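PDB 3DFK: teicoplanin pseudoaglycone deacetylase Orf2, which probably acts as a zinc-dependent deacetylase of the PIG-L family, hydrolysing a linear amide of teicoplanin pseudoaglycone. Local coordinates for residues I13-D18 and P162-T167; L73-E78 and Y229-V234. One frame throughout, in Å; residues are numbered along the deposited sequence.

Overall arrangement
The two contacts lie with their centres about 16 Å apart and interleave along the chain: 13-18, then 73-78, then 162-167, then 229-234. Contact 1 is near the middle of the molecule, where strand 9-14 of the mixed seven-stranded sheet runs out against the start of helix 162-178. Contact 2 lies farther from the centre and joins helix 71-86 to helix 230-237. A probable hydrogen bond of 2.9 Å between Leu17 O and Arg75 NH2 ties them together, and Tyr229 and Gln232 pack on Asp18. Both touch the same decanoic acid: contact 1 holds the zinc that binds its carboxyl end, whereas contact 2 flanks the first carbons of its chain.

Contact 1 of 2, residues I13-D18 and P162-T167; sequences ISPHLD and PDHEAT. With ZN (zinc ion), chain B; DKA (decanoic acid), chain C.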
# COMPACT_ATOMS: atom_id res chain seq x y z
N ILE A 13 -6.98 2.73 0.85
CA ILE A 13 -6.88 1.31 0.52
C ILE A 13 -5.41 0.96 0.33
O ILE A 13 -4.78 1.38 -0.64
CB ILE A 13 -7.71 0.98 -0.74
CG1 ILE A 13 -9.16 1.45 -0.54
CG2 ILE A 13 -7.66 -0.53 -0.99
CD1 ILE A 13 -10.11 1.21 -1.70
N SER A 14 -4.87 0.23 1.30
CA SER A 14 -3.44 -0.09 1.32
C SER A 14 -3.25 -1.49 0.74
O SER A 14 -3.98 -2.42 1.11
CB SER A 14 -2.93 -0.04 2.76
OG SER A 14 -1.52 -0.15 2.81
N PRO A 15 -2.28 -1.68 -0.18
CA PRO A 15 -2.04 -3.04 -0.61
C PRO A 15 -1.57 -3.93 0.54
O PRO A 15 -2.17 -4.98 0.78
CB PRO A 15 -0.94 -2.91 -1.68
CG PRO A 15 -0.75 -1.47 -1.94
CD PRO A 15 -1.42 -0.68 -0.84
N HIS A 16 -0.53 -3.48 1.26
CA HIS A 16 0.10 -4.28 2.29
C HIS A 16 0.03 -3.57 3.61
O HIS A 16 -0.26 -2.37 3.67
CB HIS A 16 1.57 -4.50 1.99
CG HIS A 16 1.81 -5.26 0.73
ND1 HIS A 16 2.57 -4.74 -0.31
CD2 HIS A 16 1.41 -6.48 0.34
CE1 HIS A 16 2.62 -5.63 -1.29
NE2 HIS A 16 1.92 -6.69 -0.93
N LEU A 17 0.35 -4.33 4.66
CA LEU A 17 0.41 -3.79 6.02
C LEU A 17 1.68 -2.94 6.21
O LEU A 17 2.71 -3.42 6.70
CB LEU A 17 0.32 -4.95 7.01
CG LEU A 17 -0.99 -5.76 6.94
CD1 LEU A 17 -0.83 -7.16 7.51
CD2 LEU A 17 -2.19 -5.03 7.59
N ASP A 18 1.60 -1.68 5.76
CA ASP A 18 2.61 -0.62 5.90
C ASP A 18 2.48 0.48 4.85
O ASP A 18 2.92 1.60 5.05
CB ASP A 18 4.06 -1.13 5.95
CG ASP A 18 4.47 -1.90 4.72
OD1 ASP A 18 3.65 -2.09 3.81
OD2 ASP A 18 5.63 -2.35 4.70
N PRO A 162 3.17 -6.48 -7.85
CA PRO A 162 1.89 -7.03 -8.35
C PRO A 162 0.73 -6.77 -7.40
O PRO A 162 -0.40 -6.54 -7.87
CB PRO A 162 2.14 -8.54 -8.40
CG PRO A 162 3.64 -8.70 -8.42
CD PRO A 162 4.22 -7.51 -7.74
N ASP A 163 0.99 -6.79 -6.09
CA ASP A 163 -0.06 -6.57 -5.12
C ASP A 163 -0.52 -5.11 -5.14
O ASP A 163 -1.70 -4.81 -4.88
CB ASP A 163 0.36 -6.95 -3.69
CG ASP A 163 0.56 -8.47 -3.50
OD1 ASP A 163 0.01 -9.25 -4.31
OD2 ASP A 163 1.24 -8.88 -2.53
N HIS A 164 0.42 -4.21 -5.42
CA HIS A 164 0.11 -2.79 -5.54
C HIS A 164 -0.70 -2.53 -6.78
O HIS A 164 -1.69 -1.80 -6.75
CB HIS A 164 1.38 -1.95 -5.56
CG HIS A 164 2.03 -1.82 -4.21
ND1 HIS A 164 2.51 -0.62 -3.73
CD2 HIS A 164 2.22 -2.73 -3.23
CE1 HIS A 164 3.00 -0.81 -2.51
NE2 HIS A 164 2.85 -2.08 -2.19
N GLU A 165 -0.30 -3.16 -7.89
CA GLU A 165 -1.07 -2.96 -9.11
C GLU A 165 -2.49 -3.52 -8.98
O GLU A 165 -3.42 -2.90 -9.46
CB GLU A 165 -0.34 -3.58 -10.32
CG GLU A 165 0.90 -2.77 -10.68
CD GLU A 165 1.67 -3.28 -11.89
OE1 GLU A 165 1.39 -4.40 -12.37
OE2 GLU A 165 2.58 -2.54 -12.33
N ALA A 166 -2.65 -4.68 -8.36
CA ALA A 166 -3.97 -5.31 -8.19
C ALA A 166 -4.86 -4.43 -7.32
O ALA A 166 -6.04 -4.25 -7.62
CB ALA A 166 -3.84 -6.71 -7.56
N THR A 167 -4.27 -3.88 -6.26
CA THR A 167 -5.01 -3.01 -5.34
C THR A 167 -5.50 -1.76 -6.08
O THR A 167 -6.67 -1.41 -6.03
CB THR A 167 -4.12 -2.61 -4.13
OG1 THR A 167 -3.79 -3.78 -3.38
CG2 THR A 167 -4.90 -1.64 -3.22
ZN ZN B . 3.45 -2.87 -0.32
C1 DKA C . 5.51 -3.49 1.47
O1 DKA C . 6.22 -2.87 0.65
C2 DKA C . 6.09 -4.66 2.24
C3 DKA C . 4.99 -5.68 2.50
C4 DKA C . 5.48 -7.10 2.27
C5 DKA C . 4.94 -7.70 0.97
C6 DKA C . 6.01 -8.57 0.32
C7 DKA C . 5.50 -9.26 -0.94
C8 DKA C . 6.65 -10.08 -1.54
C9 DKA C . 7.09 -9.61 -2.92
C10 DKA C . 6.76 -10.65 -3.96
O2 DKA C . 4.33 -3.18 1.66
O HOH W 1 5.19 -3.34 -1.23
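His16 and His164 meet through a shared zinc ion, bound by His16 ND1 at 2.1 Å and by His164 NE2 at the same length. Decanoic acid O2 and a water add further ligands, and Asp19 OD2 supplies the fifth. The imidazole planes are inclined at 49°, an oblique pairing set by the metal rather than by stacking. Together with the zinc, a hydrogen bond fixes the rotation of the His16 ring: NE2 donates to Asp163 OD2 over 2.8 Å, almost straight at 170° and in the ring plane, using the carboxylate's anti lone pair. Asp163 is positioned by a salt bridge to Arg101, while His164 ND1 is bonded to Asp187. Nonpolar packing completes the contact. Pro15 CG sits over the centre of the His164 ring, 3.5 Å from its centroid, in a CH-pi contact, and C5 of the fatty acid covers one face of His16. With Thr167 CG2 anti to the backbone N, the methyl meets Ile13 CG2 at 3.7 Å. Thr167 OG1 lies close to Pro15 and donates to Asp163 O. Metal ligands beyond the C-terminal end of strand 9-14 and at the start of helix 162-178 form the His-Asp-His zinc site characteristic of PIG-L deacetylases.

Contact 2 of 2, residues L73-E78 and Y229-V234; sequences LYRRKE and YSSQMV. With DKA (decanoic acid), chain C.
Segments 73-78 and 230-234 are nearly perpendicular helices, their directions 97° apart and their axes 10.4 Å apart at closest, and the backbones come nearest where Glu78 CA lies 5.1 Å from Tyr229 CA. Glu78 makes the largest contribution. Its chain, extended beyond CG, brings the carboxylate to Ser231, which grips both oxygens: the backbone N donates to OE2 over 2.7 Å, from out of the carboxylate plane, and OG donates to OE1 over 2.8 Å on the syn side. Ser231 OG can join its own N-H in this because chi1, 67°, sets it between the backbone N and the carbonyl carbon. The carboxylate thus lies near the N-terminal end of helix 230-237, where the helix dipole would probably favour its negative charge. Helix 71-86 belongs to the right-handed crossover between parallel strands 37-42 and 89-92 of the Rossmann-like core. Replacing Glu78 by an alanine is likely to leave Ser231 N and OG without these acceptors, the hydroxyl then keeping Gln232 NE2 as a donor. The Gln232 amide also stacks on the Arg75 guanidinium, the planes 16° apart, with no hydrogen bond between them. Arg75 has Leu17 O as its main polar partner and Trp63 as a cation-pi partner, and turns its guanidinium edge to the decanoic acid chain. Tyr229 CD1 packs on Glu78 CB, while its hydroxyl bonds to Asp79.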
# COMPACT_ATOMS: atom_id res chain seq x y z
N LEU A 73 -0.25 -12.39 11.46
CA LEU A 73 -0.69 -11.92 12.79
C LEU A 73 0.23 -10.83 13.35
O LEU A 73 -0.26 -9.79 13.83
CB LEU A 73 -0.82 -13.10 13.77
CG LEU A 73 -1.34 -12.72 15.17
CD1 LEU A 73 -2.72 -12.07 15.04
CD2 LEU A 73 -1.39 -13.92 16.09
N TYR A 74 1.54 -11.06 13.28
CA TYR A 74 2.54 -10.09 13.74
C TYR A 74 2.37 -8.78 13.00
O TYR A 74 2.34 -7.73 13.60
CB TYR A 74 3.98 -10.61 13.52
CG TYR A 74 4.50 -11.48 14.64
CD1 TYR A 74 4.39 -12.86 14.57
CD2 TYR A 74 5.12 -10.92 15.76
CE1 TYR A 74 4.86 -13.68 15.59
CE2 TYR A 74 5.60 -11.75 16.80
CZ TYR A 74 5.46 -13.12 16.70
OH TYR A 74 5.92 -13.95 17.68
N ARG A 75 2.25 -8.84 11.68
CA ARG A 75 2.11 -7.64 10.88
C ARG A 75 0.78 -6.92 11.08
O ARG A 75 0.71 -5.68 11.02
CB ARG A 75 2.35 -7.97 9.40
CG ARG A 75 3.79 -8.35 9.14
CD ARG A 75 4.03 -8.42 7.63
NE ARG A 75 3.93 -7.09 7.03
CZ ARG A 75 4.02 -6.84 5.73
NH1 ARG A 75 4.22 -7.84 4.88
NH2 ARG A 75 3.93 -5.60 5.29
N ARG A 76 -0.29 -7.68 11.32
CA ARG A 76 -1.58 -7.06 11.59
C ARG A 76 -1.48 -6.28 12.88
O ARG A 76 -2.01 -5.19 12.98
CB ARG A 76 -2.71 -8.08 11.71
CG ARG A 76 -3.23 -8.61 10.36
CD ARG A 76 -4.34 -9.59 10.64
NE ARG A 76 -4.99 -10.07 9.41
CZ ARG A 76 -6.22 -10.58 9.38
NH1 ARG A 76 -6.95 -10.64 10.50
NH2 ARG A 76 -6.74 -11.00 8.24
N LYS A 77 -0.79 -6.84 13.88
CA LYS A 77 -0.65 -6.11 15.16
C LYS A 77 0.17 -4.83 15.01
O LYS A 77 -0.15 -3.80 15.62
CB LYS A 77 -0.04 -7.02 16.23
CG LYS A 77 -1.01 -8.04 16.75
CD LYS A 77 -0.36 -9.01 17.73
CE LYS A 77 -1.42 -9.94 18.29
NZ LYS A 77 -0.86 -11.06 19.11
N GLU A 78 1.23 -4.89 14.21
CA GLU A 78 2.02 -3.70 13.88
C GLU A 78 1.14 -2.64 13.21
O GLU A 78 1.21 -1.45 13.56
CB GLU A 78 3.16 -4.08 12.90
CG GLU A 78 4.32 -4.84 13.55
CD GLU A 78 5.37 -5.25 12.54
OE1 GLU A 78 5.17 -5.03 11.32
OE2 GLU A 78 6.41 -5.77 12.99
N TYR A 229 6.01 -0.49 12.58
CA TYR A 229 6.19 -1.64 11.69
C TYR A 229 7.58 -2.24 11.86
O TYR A 229 8.40 -2.24 10.93
CB TYR A 229 5.95 -1.25 10.22
CG TYR A 229 4.54 -0.83 9.92
CD1 TYR A 229 3.52 -1.78 9.78
CD2 TYR A 229 4.22 0.52 9.76
CE1 TYR A 229 2.20 -1.37 9.50
CE2 TYR A 229 2.92 0.93 9.46
CZ TYR A 229 1.92 -0.02 9.34
OH TYR A 229 0.66 0.40 9.07
N SER A 230 7.82 -2.77 13.05
CA SER A 230 9.13 -3.29 13.44
C SER A 230 9.70 -4.27 12.42
O SER A 230 10.88 -4.20 12.08
CB SER A 230 9.05 -3.96 14.81
OG SER A 230 8.54 -3.04 15.74
N SER A 231 8.84 -5.16 11.92
CA SER A 231 9.27 -6.19 10.99
C SER A 231 9.84 -5.62 9.70
O SER A 231 10.63 -6.27 9.02
CB SER A 231 8.09 -7.11 10.67
OG SER A 231 7.10 -6.42 9.92
N GLN A 232 9.44 -4.39 9.38
CA GLN A 232 9.78 -3.79 8.10
C GLN A 232 10.96 -2.84 8.19
O GLN A 232 11.51 -2.44 7.17
CB GLN A 232 8.55 -3.06 7.51
CG GLN A 232 7.30 -3.94 7.38
CD GLN A 232 7.53 -5.20 6.55
OE1 GLN A 232 7.95 -5.13 5.38
NE2 GLN A 232 7.27 -6.35 7.15
N MSE A 233 11.39 -2.52 9.40
CA MSE A 233 12.41 -1.48 9.59
C MSE A 233 13.78 -1.76 8.96
O MSE A 233 14.31 -0.91 8.24
CB MSE A 233 12.54 -1.09 11.06
CG MSE A 233 11.37 -0.27 11.59
SE MSE A 233 10.92 1.26 10.47
CE MSE A 233 9.41 0.47 9.50
N VAL A 234 14.34 -2.95 9.21
CA VAL A 234 15.65 -3.31 8.65
C VAL A 234 15.58 -3.25 7.12
O VAL A 234 16.46 -2.67 6.48
CB VAL A 234 16.16 -4.70 9.17
CG1 VAL A 234 17.44 -5.13 8.46
CG2 VAL A 234 16.41 -4.65 10.67
C1 DKA C . 5.51 -3.49 1.47
O1 DKA C . 6.22 -2.87 0.65
C2 DKA C . 6.09 -4.66 2.24
C3 DKA C . 4.99 -5.68 2.50
C4 DKA C . 5.48 -7.10 2.27
C5 DKA C . 4.94 -7.70 0.97
C6 DKA C . 6.01 -8.57 0.32
C7 DKA C . 5.50 -9.26 -0.94
C8 DKA C . 6.65 -10.08 -1.54
C9 DKA C . 7.09 -9.61 -2.92
C10 DKA C . 6.76 -10.65 -3.96
O2 DKA C . 4.33 -3.18 1.66